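Local coordinates for protein CDA peptide synthetase I (Streptomyces coelicolor, PDB 5DUA) that belongs to the peptide synthetases and is represented here by a condensation domain, a member of the CoA-dependent acyltransferase clan, at residues T295-A300 against G307-R312; Y32-C37 against V156-I161; N311-R316 against S337-H342; A15-W20 against E72-R77. The protein carries 1 engineered substitution. All blocks are in the same frame, centred on the assembly; numbering follows the deposited sequence.

Contact 1. Residues T295-A300 against G307-R312; sequences TGRYGA and GMVSNR. With 5FQ (N-pentyl-L-alaninamide), chain E.
The guanidinium of R297 lies flat against one methyl of V309. CG2 of V309 stands 3.4 Å above the guanidinium plane, offset toward its rim, and the two side chains cross at about a right angle. R297 sets off with CG beside its backbone N (chi1 -71°) and then runs extended to NE. The same methyl therefore touches the chain low down, with R297 CG 3.7 Å from V309 CG2, as well as at the head. Polar partners hold the charged end. NH1 donates to the carbonyls of A302 and T305, while NH2 forms a salt bridge with D162, whose OD2 also takes the N-H of V309. One carboxylate oxygen thus links both segments.

The backbones meet closely beside this pair. A CA-H...O contact joins S310 CA to T295 O at 3.4 Å. G296, at positive phi and without a side chain, lets V309 O approach to 3.7 Å from its CA; that carbonyl is held by R346. T295 turns its side chain back into its own loop, where OG1 accepts from R297 N at 3.2 Å to make an ST turn. Farther along, a water spans the segments, 2.7 Å from Y298 OH and 3.2 Å from N311 ND2, lying in the plane of the tyrosine ring at its edge.

The aspartate that ties R297 to V309 ends the H-H-x-x-x-D segment 157-162, so this corner shows the arginine-aspartate salt bridge characteristic of the HHxxxDG motif of condensation domains.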
# COMPACT_ATOMS: atom_id res chain seq x y z
N THR B 295 2.58 -7.65 5.24
CA THR B 295 3.39 -7.59 4.02
C THR B 295 3.45 -8.92 3.26
O THR B 295 3.71 -8.93 2.06
CB THR B 295 4.84 -7.17 4.34
OG1 THR B 295 5.50 -8.23 5.04
CG2 THR B 295 4.87 -5.87 5.17
N GLY B 296 3.22 -10.03 3.95
CA GLY B 296 3.32 -11.33 3.33
C GLY B 296 4.73 -11.69 2.88
O GLY B 296 4.92 -12.55 2.04
N ARG B 297 5.72 -11.03 3.48
CA ARG B 297 7.14 -11.27 3.18
C ARG B 297 7.82 -12.03 4.31
O ARG B 297 7.97 -11.49 5.41
CB ARG B 297 7.85 -9.94 2.96
CG ARG B 297 7.47 -9.30 1.67
CD ARG B 297 7.82 -7.83 1.62
NE ARG B 297 7.18 -7.27 0.43
CZ ARG B 297 7.68 -7.36 -0.79
NH1 ARG B 297 8.86 -7.93 -1.01
NH2 ARG B 297 7.01 -6.85 -1.81
N TYR B 298 8.25 -13.26 4.03
CA TYR B 298 8.86 -14.13 5.04
C TYR B 298 10.27 -14.55 4.61
O TYR B 298 10.45 -15.26 3.62
CB TYR B 298 7.98 -15.36 5.28
CG TYR B 298 6.56 -14.97 5.60
CD1 TYR B 298 6.21 -14.57 6.88
CD2 TYR B 298 5.59 -14.96 4.62
CE1 TYR B 298 4.92 -14.19 7.18
CE2 TYR B 298 4.30 -14.58 4.90
CZ TYR B 298 3.97 -14.20 6.18
OH TYR B 298 2.69 -13.81 6.46
N GLY B 299 11.26 -14.08 5.36
CA GLY B 299 12.65 -14.40 5.07
C GLY B 299 13.35 -13.25 4.37
O GLY B 299 12.71 -12.30 3.89
N ALA B 300 14.67 -13.36 4.30
CA ALA B 300 15.52 -12.26 3.86
C ALA B 300 15.26 -11.92 2.40
O ALA B 300 15.10 -10.75 2.04
CB ALA B 300 16.99 -12.61 4.07
N GLY B 307 7.63 -6.31 -5.58
CA GLY B 307 6.57 -7.14 -6.10
C GLY B 307 5.27 -6.89 -5.38
O GLY B 307 5.07 -5.83 -4.81
N MET B 308 4.38 -7.87 -5.46
CA MET B 308 3.06 -7.78 -4.85
C MET B 308 2.76 -9.07 -4.11
O MET B 308 2.41 -10.09 -4.74
CB MET B 308 2.01 -7.51 -5.92
CG MET B 308 0.58 -7.77 -5.48
SD MET B 308 0.17 -7.01 -3.90
CE MET B 308 -1.61 -7.06 -3.94
N VAL B 309 2.89 -9.02 -2.79
CA VAL B 309 2.70 -10.21 -1.96
C VAL B 309 1.88 -9.92 -0.73
O VAL B 309 1.67 -10.82 0.08
CB VAL B 309 4.05 -10.82 -1.47
CG1 VAL B 309 4.69 -11.69 -2.55
CG2 VAL B 309 4.99 -9.76 -1.00
N SER B 310 1.41 -8.68 -0.58
CA SER B 310 0.68 -8.30 0.62
C SER B 310 -0.62 -9.10 0.80
O SER B 310 -1.23 -9.60 -0.15
CB SER B 310 0.37 -6.81 0.60
OG SER B 310 -0.25 -6.44 -0.61
N ASN B 311 -1.02 -9.18 2.06
CA ASN B 311 -2.13 -9.99 2.49
C ASN B 311 -2.98 -9.11 3.37
O ASN B 311 -2.45 -8.19 4.00
CB ASN B 311 -1.62 -11.22 3.23
CG ASN B 311 -2.68 -12.27 3.47
OD1 ASN B 311 -3.72 -12.32 2.80
ND2 ASN B 311 -2.41 -13.15 4.44
N ARG B 312 -4.28 -9.33 3.38
CA ARG B 312 -5.17 -8.62 4.28
C ARG B 312 -5.91 -9.61 5.16
O ARG B 312 -6.47 -10.57 4.66
CB ARG B 312 -6.15 -7.75 3.51
CG ARG B 312 -7.13 -7.01 4.42
CD ARG B 312 -8.01 -6.03 3.66
NE ARG B 312 -8.22 -6.45 2.28
CZ ARG B 312 -8.28 -5.62 1.23
NH1 ARG B 312 -8.15 -4.31 1.40
NH2 ARG B 312 -8.47 -6.12 0.01
C01 5FQ E . -7.21 -9.87 -4.45
C02 5FQ E . -5.90 -9.16 -4.17
C03 5FQ E . -5.63 -8.93 -2.68
C04 5FQ E . -6.24 -7.63 -2.15
C05 5FQ E . -5.57 -6.38 -2.71
N06 5FQ E . -4.78 -5.63 -1.73
C07 5FQ E . -4.92 -4.31 -1.52
O08 5FQ E . -5.74 -3.63 -2.10
C09 5FQ E . -4.00 -3.68 -0.50
C10 5FQ E . -4.69 -3.61 0.86
N11 5FQ E . -3.66 -2.30 -0.90
O HOH W 1 0.81 -13.38 4.55

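Contact 2. Residues Y32-C37 against V156-I161; sequences YRTGSC and VHHIVI. With 5FQ (N-pentyl-L-alaninamide), chain E.
V156 and T34 form an antiparallel hydrogen-bonded pair: V156 N donates to T34 O at 2.9 Å, nearly straight at 174°, and T34 N returns the bond to V156 O at 2.9 Å. R33 NE adds a weak bond to V156 O from the edge of a guanidinium whose far end is taken by D125 and T128. Packing is tight alongside, with V156 CG2 only 3.1 Å from T34 OG1.

H157 faces R33 in the next, non-hydrogen-bonded pair. Its ring lies by Y32, CE1 reaching Y32 CB at 3.6 Å. Both ring nitrogens are engaged, ND1 by I159 N almost in the ring plane and NE2 by Q23, which fixes the imidazole's rotation.

At H158 the strand has ended, yet its N-H still binds Y32 O at 2.8 Å, approaching the carbonyl almost end-on (165° at the oxygen). T34 CG2 packs near CD2 of the ring. NE2 accepts from N11 of N-pentyl-L-alaninamide at 2.9 Å, in the ring plane, while a water sits over one face.

V160 N closes a turn onto H157 O. I161 O accepts a hydrogen bond from that water, which also lies 2.7 Å from T34 OG1. With main-chain and water bonds fixing its surroundings, this HHxxxDG segment presents the second histidine's NE2 as an acceptor to the bound amine.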
# COMPACT_ATOMS: atom_id res chain seq x y z
N TYR B 32 -7.61 -1.32 -9.93
CA TYR B 32 -6.39 -1.77 -9.28
C TYR B 32 -5.18 -0.89 -9.59
O TYR B 32 -4.05 -1.26 -9.30
CB TYR B 32 -6.12 -3.23 -9.63
CG TYR B 32 -7.03 -4.08 -8.80
CD1 TYR B 32 -6.65 -4.51 -7.54
CD2 TYR B 32 -8.32 -4.36 -9.23
CE1 TYR B 32 -7.51 -5.25 -6.76
CE2 TYR B 32 -9.19 -5.09 -8.45
CZ TYR B 32 -8.78 -5.54 -7.22
OH TYR B 32 -9.65 -6.26 -6.46
N ARG B 33 -5.42 0.30 -10.13
CA ARG B 33 -4.36 1.30 -10.16
C ARG B 33 -4.19 1.93 -8.80
O ARG B 33 -5.16 2.37 -8.18
CB ARG B 33 -4.62 2.39 -11.17
CG ARG B 33 -4.74 1.96 -12.63
CD ARG B 33 -3.43 1.69 -13.29
NE ARG B 33 -2.40 2.70 -13.03
CZ ARG B 33 -2.07 3.71 -13.84
NH1 ARG B 33 -2.69 3.89 -14.99
NH2 ARG B 33 -1.09 4.54 -13.49
N THR B 34 -2.94 1.99 -8.36
CA THR B 34 -2.59 2.61 -7.09
C THR B 34 -1.47 3.59 -7.34
O THR B 34 -0.88 3.62 -8.42
CB THR B 34 -2.16 1.58 -6.06
OG1 THR B 34 -0.97 0.93 -6.51
CG2 THR B 34 -3.27 0.52 -5.84
N GLY B 35 -1.18 4.40 -6.34
CA GLY B 35 -0.14 5.38 -6.50
C GLY B 35 0.34 6.02 -5.23
O GLY B 35 -0.33 5.99 -4.19
N SER B 36 1.52 6.60 -5.32
CA SER B 36 2.11 7.35 -4.22
C SER B 36 2.95 8.46 -4.83
O SER B 36 3.09 8.56 -6.06
CB SER B 36 2.96 6.46 -3.31
OG SER B 36 4.08 5.93 -4.00
N CYS B 37 3.50 9.30 -3.98
CA CYS B 37 4.44 10.27 -4.48
C CYS B 37 5.44 10.64 -3.42
O CYS B 37 5.32 10.28 -2.25
CB CYS B 37 3.71 11.50 -5.02
SG CYS B 37 2.84 12.47 -3.82
N VAL B 156 1.11 2.79 -10.32
CA VAL B 156 1.34 1.40 -10.68
C VAL B 156 0.03 0.61 -10.83
O VAL B 156 -1.02 1.04 -10.38
CB VAL B 156 2.23 0.66 -9.61
CG1 VAL B 156 3.57 1.34 -9.45
CG2 VAL B 156 1.52 0.56 -8.25
N HIS B 157 0.11 -0.54 -11.48
CA HIS B 157 -0.91 -1.55 -11.31
C HIS B 157 -0.60 -2.31 -10.03
O HIS B 157 0.55 -2.69 -9.81
CB HIS B 157 -0.96 -2.49 -12.49
CG HIS B 157 -2.24 -3.27 -12.57
ND1 HIS B 157 -2.61 -4.17 -11.61
CD2 HIS B 157 -3.24 -3.24 -13.48
CE1 HIS B 157 -3.79 -4.69 -11.92
NE2 HIS B 157 -4.19 -4.13 -13.05
N HIS B 158 -1.60 -2.53 -9.19
CA HIS B 158 -1.35 -3.23 -7.93
C HIS B 158 -0.70 -4.62 -8.13
O HIS B 158 -0.07 -5.15 -7.22
CB HIS B 158 -2.65 -3.38 -7.14
CG HIS B 158 -2.44 -3.38 -5.66
ND1 HIS B 158 -1.27 -3.81 -5.07
CD2 HIS B 158 -3.25 -2.99 -4.64
CE1 HIS B 158 -1.37 -3.69 -3.76
NE2 HIS B 158 -2.56 -3.20 -3.48
N ILE B 159 -0.84 -5.21 -9.31
CA ILE B 159 -0.30 -6.56 -9.50
C ILE B 159 1.24 -6.57 -9.50
O ILE B 159 1.85 -7.61 -9.23
CB ILE B 159 -0.87 -7.22 -10.81
CG1 ILE B 159 -0.70 -8.73 -10.74
CG2 ILE B 159 -0.24 -6.62 -12.08
CD1 ILE B 159 -1.45 -9.50 -11.84
N VAL B 160 1.88 -5.43 -9.74
CA VAL B 160 3.35 -5.41 -9.78
C VAL B 160 4.02 -4.78 -8.55
O VAL B 160 5.18 -5.09 -8.29
CB VAL B 160 3.90 -4.69 -11.04
CG1 VAL B 160 3.61 -5.53 -12.28
CG2 VAL B 160 3.35 -3.29 -11.18
N ILE B 161 3.30 -3.94 -7.81
CA ILE B 161 3.91 -3.17 -6.73
C ILE B 161 2.95 -3.00 -5.56
O ILE B 161 1.82 -2.52 -5.74
CB ILE B 161 4.38 -1.75 -7.24
CG1 ILE B 161 5.66 -1.85 -8.08
CG2 ILE B 161 4.60 -0.77 -6.07
CD1 ILE B 161 6.90 -2.30 -7.30
C01 5FQ E . -7.21 -9.87 -4.45
C02 5FQ E . -5.90 -9.16 -4.17
C03 5FQ E . -5.63 -8.93 -2.68
C04 5FQ E . -6.24 -7.63 -2.15
C05 5FQ E . -5.57 -6.38 -2.71
N06 5FQ E . -4.78 -5.63 -1.73
C07 5FQ E . -4.92 -4.31 -1.52
O08 5FQ E . -5.74 -3.63 -2.10
C09 5FQ E . -4.00 -3.68 -0.50
C10 5FQ E . -4.69 -3.61 0.86
N11 5FQ E . -3.66 -2.30 -0.90
O HOH W 2 0.11 -0.72 -4.71

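Contact 3. Residues N311-R316 against S337-H342; sequences NRLPLR and SGLLAH. With 5FQ (N-pentyl-L-alaninamide), chain E.
L339 wedges between L313 and L315, and leucine-to-leucine packing carries the contact. CD1 of L339 does most of the touching, at 3.7 Å from L313 CB and 3.8 Å from L315 CD1. It meets the L315 side chain at about a right angle and that of L313 at a slant. With CG anti to the backbone N (chi1 180°), the L339 side chain leaves the helix on the strand side and CD1 leads it in between the two leucines. CD2 of L339 adds a looser touch, 4.1 Å from L313 CD1. L315 approaches with the end of its side chain; the side chain also packs on V290 and V292 of strand 287-294.

The short strand and helix segments run nearly antiparallel, at 155°, with their axes 9.4 Å apart at closest approach. Helix 325-341 thus lies along one side of the two-stranded antiparallel pair 287-294 and 311-318, in the C-terminal half of the condensation domain, while L313 also reaches W217 of helix 208-221.

Hydrogen bonds lie within the segments or lead outward. As the helix ends, H342 folds its ring back so that ND1 donates to G338 O at 2.9 Å, in both the ring plane and the carbonyl plane, on a lone pair. The ring stacks with Y216, and H342 O accepts from W217 NE1.

Ligand packing involves R312, on the strand but pointing away from the helix. Its bent chain places NH2 3.5 Å from C04 of N-pentyl-L-alaninamide and NH1 3.6 Å from its methyl C10, while NH1 is also hydrogen-bonded to T363 OG1.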
# COMPACT_ATOMS: atom_id res chain seq x y z
N ASN B 311 -1.02 -9.18 2.06
CA ASN B 311 -2.13 -9.99 2.49
C ASN B 311 -2.98 -9.11 3.37
O ASN B 311 -2.45 -8.19 4.00
CB ASN B 311 -1.62 -11.22 3.23
CG ASN B 311 -2.68 -12.27 3.47
OD1 ASN B 311 -3.72 -12.32 2.80
ND2 ASN B 311 -2.41 -13.15 4.44
N ARG B 312 -4.28 -9.33 3.38
CA ARG B 312 -5.17 -8.62 4.28
C ARG B 312 -5.91 -9.61 5.16
O ARG B 312 -6.47 -10.57 4.66
CB ARG B 312 -6.15 -7.75 3.51
CG ARG B 312 -7.13 -7.01 4.42
CD ARG B 312 -8.01 -6.03 3.66
NE ARG B 312 -8.22 -6.45 2.28
CZ ARG B 312 -8.28 -5.62 1.23
NH1 ARG B 312 -8.15 -4.31 1.40
NH2 ARG B 312 -8.47 -6.12 0.01
N LEU B 313 -5.92 -9.39 6.47
CA LEU B 313 -6.54 -10.35 7.38
C LEU B 313 -7.50 -9.69 8.36
O LEU B 313 -7.27 -8.57 8.83
CB LEU B 313 -5.46 -11.12 8.12
CG LEU B 313 -4.78 -12.20 7.27
CD1 LEU B 313 -3.58 -12.77 8.00
CD2 LEU B 313 -5.74 -13.30 6.89
N PRO B 314 -8.60 -10.38 8.66
CA PRO B 314 -9.60 -9.76 9.53
C PRO B 314 -9.18 -9.83 10.99
O PRO B 314 -8.63 -10.83 11.44
CB PRO B 314 -10.84 -10.60 9.28
CG PRO B 314 -10.29 -11.95 9.01
CD PRO B 314 -9.02 -11.72 8.23
N LEU B 315 -9.45 -8.76 11.70
CA LEU B 315 -9.17 -8.66 13.11
C LEU B 315 -10.49 -8.53 13.86
O LEU B 315 -11.13 -7.48 13.81
CB LEU B 315 -8.26 -7.46 13.38
CG LEU B 315 -7.47 -7.43 14.67
CD1 LEU B 315 -6.44 -8.56 14.69
CD2 LEU B 315 -6.79 -6.09 14.80
N ARG B 316 -10.89 -9.61 14.53
CA ARG B 316 -12.14 -9.65 15.28
C ARG B 316 -11.92 -9.24 16.73
O ARG B 316 -11.17 -9.90 17.45
CB ARG B 316 -12.76 -11.05 15.20
CG ARG B 316 -14.22 -11.09 15.59
CD ARG B 316 -14.80 -12.48 15.39
NE ARG B 316 -16.26 -12.46 15.46
CZ ARG B 316 -17.05 -13.47 15.10
NH1 ARG B 316 -16.52 -14.60 14.65
NH2 ARG B 316 -18.36 -13.34 15.20
N SER B 337 -1.74 -11.02 18.04
CA SER B 337 -0.88 -12.16 18.29
C SER B 337 -1.33 -13.41 17.52
O SER B 337 -0.52 -14.12 16.94
CB SER B 337 -0.82 -12.46 19.78
OG SER B 337 -0.03 -13.61 20.00
N GLY B 338 -2.63 -13.68 17.53
CA GLY B 338 -3.17 -14.80 16.77
C GLY B 338 -3.06 -14.59 15.27
O GLY B 338 -2.74 -15.52 14.51
N LEU B 339 -3.33 -13.37 14.83
CA LEU B 339 -3.28 -13.05 13.42
C LEU B 339 -1.87 -13.23 12.87
O LEU B 339 -1.68 -13.81 11.81
CB LEU B 339 -3.77 -11.63 13.17
CG LEU B 339 -3.79 -11.11 11.73
CD1 LEU B 339 -4.86 -10.05 11.60
CD2 LEU B 339 -2.44 -10.55 11.30
N LEU B 340 -0.88 -12.70 13.58
CA LEU B 340 0.51 -12.80 13.13
C LEU B 340 1.01 -14.26 13.11
O LEU B 340 1.77 -14.66 12.24
CB LEU B 340 1.41 -11.95 14.02
CG LEU B 340 1.23 -10.43 13.91
CD1 LEU B 340 2.09 -9.69 14.95
CD2 LEU B 340 1.54 -9.93 12.50
N ALA B 341 0.58 -15.03 14.10
CA ALA B 341 1.02 -16.41 14.23
C ALA B 341 0.49 -17.27 13.08
O ALA B 341 1.07 -18.31 12.77
CB ALA B 341 0.56 -16.97 15.56
N HIS B 342 -0.60 -16.81 12.47
CA HIS B 342 -1.22 -17.51 11.34
C HIS B 342 -1.32 -16.60 10.12
O HIS B 342 -2.25 -16.71 9.32
CB HIS B 342 -2.61 -18.01 11.74
CG HIS B 342 -2.61 -18.92 12.93
ND1 HIS B 342 -2.73 -18.45 14.22
CD2 HIS B 342 -2.51 -20.27 13.03
CE1 HIS B 342 -2.70 -19.47 15.06
NE2 HIS B 342 -2.57 -20.58 14.37
C01 5FQ E . -7.21 -9.87 -4.45
C02 5FQ E . -5.90 -9.16 -4.17
C03 5FQ E . -5.63 -8.93 -2.68
C04 5FQ E . -6.24 -7.63 -2.15
C05 5FQ E . -5.57 -6.38 -2.71
N06 5FQ E . -4.78 -5.63 -1.73
C07 5FQ E . -4.92 -4.31 -1.52
O08 5FQ E . -5.74 -3.63 -2.10
C09 5FQ E . -4.00 -3.68 -0.50
C10 5FQ E . -4.69 -3.61 0.86
N11 5FQ E . -3.66 -2.30 -0.90

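Contact 4. Residues A15-W20 against E72-R77; sequences AQHCVW and EGRPYR. Engineered in segment 15-20: C18 (natural residue Glu). With 5FQ (N-pentyl-L-alaninamide), chain E.
Q16 OE1 accepts the backbone N-H of T13 and is also hydrogen-bonded to a water that links it to R77: the water stands 2.8 Å from Q16 OE1 and 2.7 Å from R77 NE, where it accepts, in the guanidinium plane. The other end of the Q16 amide is held too, NE2 donating to I159 O, while R77 NH1 forms a salt bridge with E61 and a hydrogen bond with S65.

The broadest contact is apolar. P75 lies over one face of the W20 indole, with CB 3.5 Å above the plane, and makes a CH-pi contact: its CG is 3.5 Å from the centroid of the five-membered ring and 5° off the normal. W20 swings its ring out to the proline with CG opposite the backbone N (chi1 165°). A second water donates to G73 O at 3.1 Å and lies at the indole edge, but its approach to NE1 is too short to be trusted.

CE1 of H17 lies over one face of the R74 guanidinium, 3.8 Å from R74 NH2, the imidazole tilted 42° to it. On another side of the helix the engineered C18 is bonded covalently through SG to C01 of N-pentyl-L-alaninamide, at 1.8 Å.

Helix 14-25 thus rests against the small antiparallel pair 65-69 and 75-79, with Q16 touching F67 and W20 touching T69, both on strand 65-69.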
# COMPACT_ATOMS: atom_id res chain seq x y z
N ALA B 15 -0.90 -13.18 -3.93
CA ALA B 15 -1.54 -11.87 -4.05
C ALA B 15 -1.70 -11.47 -5.52
O ALA B 15 -2.72 -10.88 -5.92
CB ALA B 15 -0.72 -10.81 -3.30
N GLN B 16 -0.70 -11.78 -6.33
CA GLN B 16 -0.79 -11.47 -7.75
C GLN B 16 -1.88 -12.30 -8.43
O GLN B 16 -2.61 -11.77 -9.28
CB GLN B 16 0.54 -11.72 -8.44
CG GLN B 16 1.62 -10.69 -8.11
CD GLN B 16 2.96 -11.01 -8.76
OE1 GLN B 16 3.44 -12.15 -8.70
NE2 GLN B 16 3.56 -10.02 -9.41
N HIS B 17 -1.99 -13.58 -8.09
CA HIS B 17 -3.11 -14.39 -8.59
C HIS B 17 -4.44 -13.75 -8.22
O HIS B 17 -5.40 -13.79 -8.98
CB HIS B 17 -3.07 -15.82 -8.03
CG HIS B 17 -2.19 -16.75 -8.79
ND1 HIS B 17 -2.39 -17.04 -10.12
CD2 HIS B 17 -1.11 -17.48 -8.40
CE1 HIS B 17 -1.46 -17.89 -10.53
NE2 HIS B 17 -0.68 -18.17 -9.51
N CYS B 18 -4.50 -13.17 -7.03
CA CYS B 18 -5.76 -12.63 -6.53
C CYS B 18 -6.13 -11.39 -7.34
O CYS B 18 -7.27 -11.23 -7.77
CB CYS B 18 -5.63 -12.32 -5.05
SG CYS B 18 -7.08 -11.63 -4.26
N VAL B 19 -5.14 -10.53 -7.58
CA VAL B 19 -5.34 -9.32 -8.36
C VAL B 19 -5.69 -9.67 -9.81
O VAL B 19 -6.55 -9.05 -10.41
CB VAL B 19 -4.07 -8.43 -8.32
CG1 VAL B 19 -4.20 -7.28 -9.31
CG2 VAL B 19 -3.84 -7.90 -6.93
N TRP B 20 -5.02 -10.67 -10.36
CA TRP B 20 -5.27 -11.11 -11.73
C TRP B 20 -6.73 -11.50 -11.90
O TRP B 20 -7.41 -11.04 -12.82
CB TRP B 20 -4.41 -12.30 -12.09
CG TRP B 20 -4.87 -13.01 -13.35
CD1 TRP B 20 -5.77 -14.07 -13.44
CD2 TRP B 20 -4.45 -12.74 -14.70
NE1 TRP B 20 -5.92 -14.45 -14.76
CE2 TRP B 20 -5.12 -13.65 -15.54
CE3 TRP B 20 -3.57 -11.81 -15.26
CZ2 TRP B 20 -4.94 -13.65 -16.92
CZ3 TRP B 20 -3.39 -11.82 -16.63
CH2 TRP B 20 -4.08 -12.74 -17.45
N GLU B 72 -4.59 -23.06 -21.13
CA GLU B 72 -5.68 -23.14 -20.15
C GLU B 72 -6.20 -21.78 -19.63
O GLU B 72 -7.13 -21.73 -18.83
CB GLU B 72 -5.21 -23.97 -18.95
CG GLU B 72 -5.22 -25.47 -19.17
CD GLU B 72 -4.41 -26.21 -18.11
OE1 GLU B 72 -3.54 -25.58 -17.48
OE2 GLU B 72 -4.65 -27.42 -17.92
N GLY B 73 -5.58 -20.68 -20.06
CA GLY B 73 -5.96 -19.36 -19.59
C GLY B 73 -5.32 -18.93 -18.27
O GLY B 73 -5.48 -17.78 -17.84
N ARG B 74 -4.59 -19.84 -17.63
CA ARG B 74 -3.93 -19.54 -16.35
C ARG B 74 -2.75 -18.58 -16.54
O ARG B 74 -1.91 -18.78 -17.42
CB ARG B 74 -3.44 -20.83 -15.69
CG ARG B 74 -2.89 -20.60 -14.28
CD ARG B 74 -2.33 -21.87 -13.67
NE ARG B 74 -2.00 -21.69 -12.25
CZ ARG B 74 -2.91 -21.64 -11.28
NH1 ARG B 74 -4.21 -21.75 -11.56
NH2 ARG B 74 -2.53 -21.47 -10.02
N PRO B 75 -2.67 -17.54 -15.68
CA PRO B 75 -1.64 -16.52 -15.92
C PRO B 75 -0.22 -16.93 -15.56
O PRO B 75 0.01 -17.72 -14.65
CB PRO B 75 -2.09 -15.37 -15.01
CG PRO B 75 -2.77 -16.05 -13.87
CD PRO B 75 -3.47 -17.24 -14.48
N TYR B 76 0.74 -16.36 -16.27
CA TYR B 76 2.12 -16.36 -15.82
C TYR B 76 2.76 -15.00 -16.08
O TYR B 76 2.21 -14.15 -16.78
CB TYR B 76 2.90 -17.48 -16.52
CG TYR B 76 3.04 -17.32 -18.01
CD1 TYR B 76 2.11 -17.88 -18.89
CD2 TYR B 76 4.12 -16.63 -18.55
CE1 TYR B 76 2.25 -17.73 -20.26
CE2 TYR B 76 4.26 -16.49 -19.91
CZ TYR B 76 3.34 -17.05 -20.76
OH TYR B 76 3.50 -16.89 -22.11
N ARG B 77 3.94 -14.79 -15.49
CA ARG B 77 4.63 -13.52 -15.61
C ARG B 77 5.82 -13.68 -16.54
O ARG B 77 6.60 -14.64 -16.42
CB ARG B 77 5.05 -13.00 -14.23
CG ARG B 77 5.65 -11.60 -14.29
CD ARG B 77 6.12 -11.11 -12.94
NE ARG B 77 6.97 -12.08 -12.24
CZ ARG B 77 8.28 -12.21 -12.43
NH1 ARG B 77 8.91 -11.46 -13.33
NH2 ARG B 77 8.96 -13.13 -11.74
C01 5FQ E . -7.21 -9.87 -4.45
C02 5FQ E . -5.90 -9.16 -4.17
C03 5FQ E . -5.63 -8.93 -2.68
C04 5FQ E . -6.24 -7.63 -2.15
C05 5FQ E . -5.57 -6.38 -2.71
N06 5FQ E . -4.78 -5.63 -1.73
C07 5FQ E . -4.92 -4.31 -1.52
O08 5FQ E . -5.74 -3.63 -2.10
C09 5FQ E . -4.00 -3.68 -0.50
C10 5FQ E . -4.69 -3.61 0.86
N11 5FQ E . -3.66 -2.30 -0.90
O HOH W 3 5.50 -13.12 -10.25
O HOH W 4 -7.24 -16.33 -15.80

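In the fold
Contacts 2 and 3 are buried, contact 1 is partly so, and contact 4 lies at the surface. Chemistry follows place: contact 2 is a strand pairing of backbone bonds, contact 3 leucine packing with no hydrogen bond across it, contact 1 a guanidinium on a methyl, contact 4 a proline on an indole with bridging water. Contacts 1 and 3 share strand 311-318, joined at N311 and R312. M308 of contact 1 packs on H158 and I159 of contact 2, and A15 of contact 4 meets S310. Contacts 3 and 4 do not touch, their centres about 24 Å apart. All four have a residue touching N-pentyl-L-alaninamide.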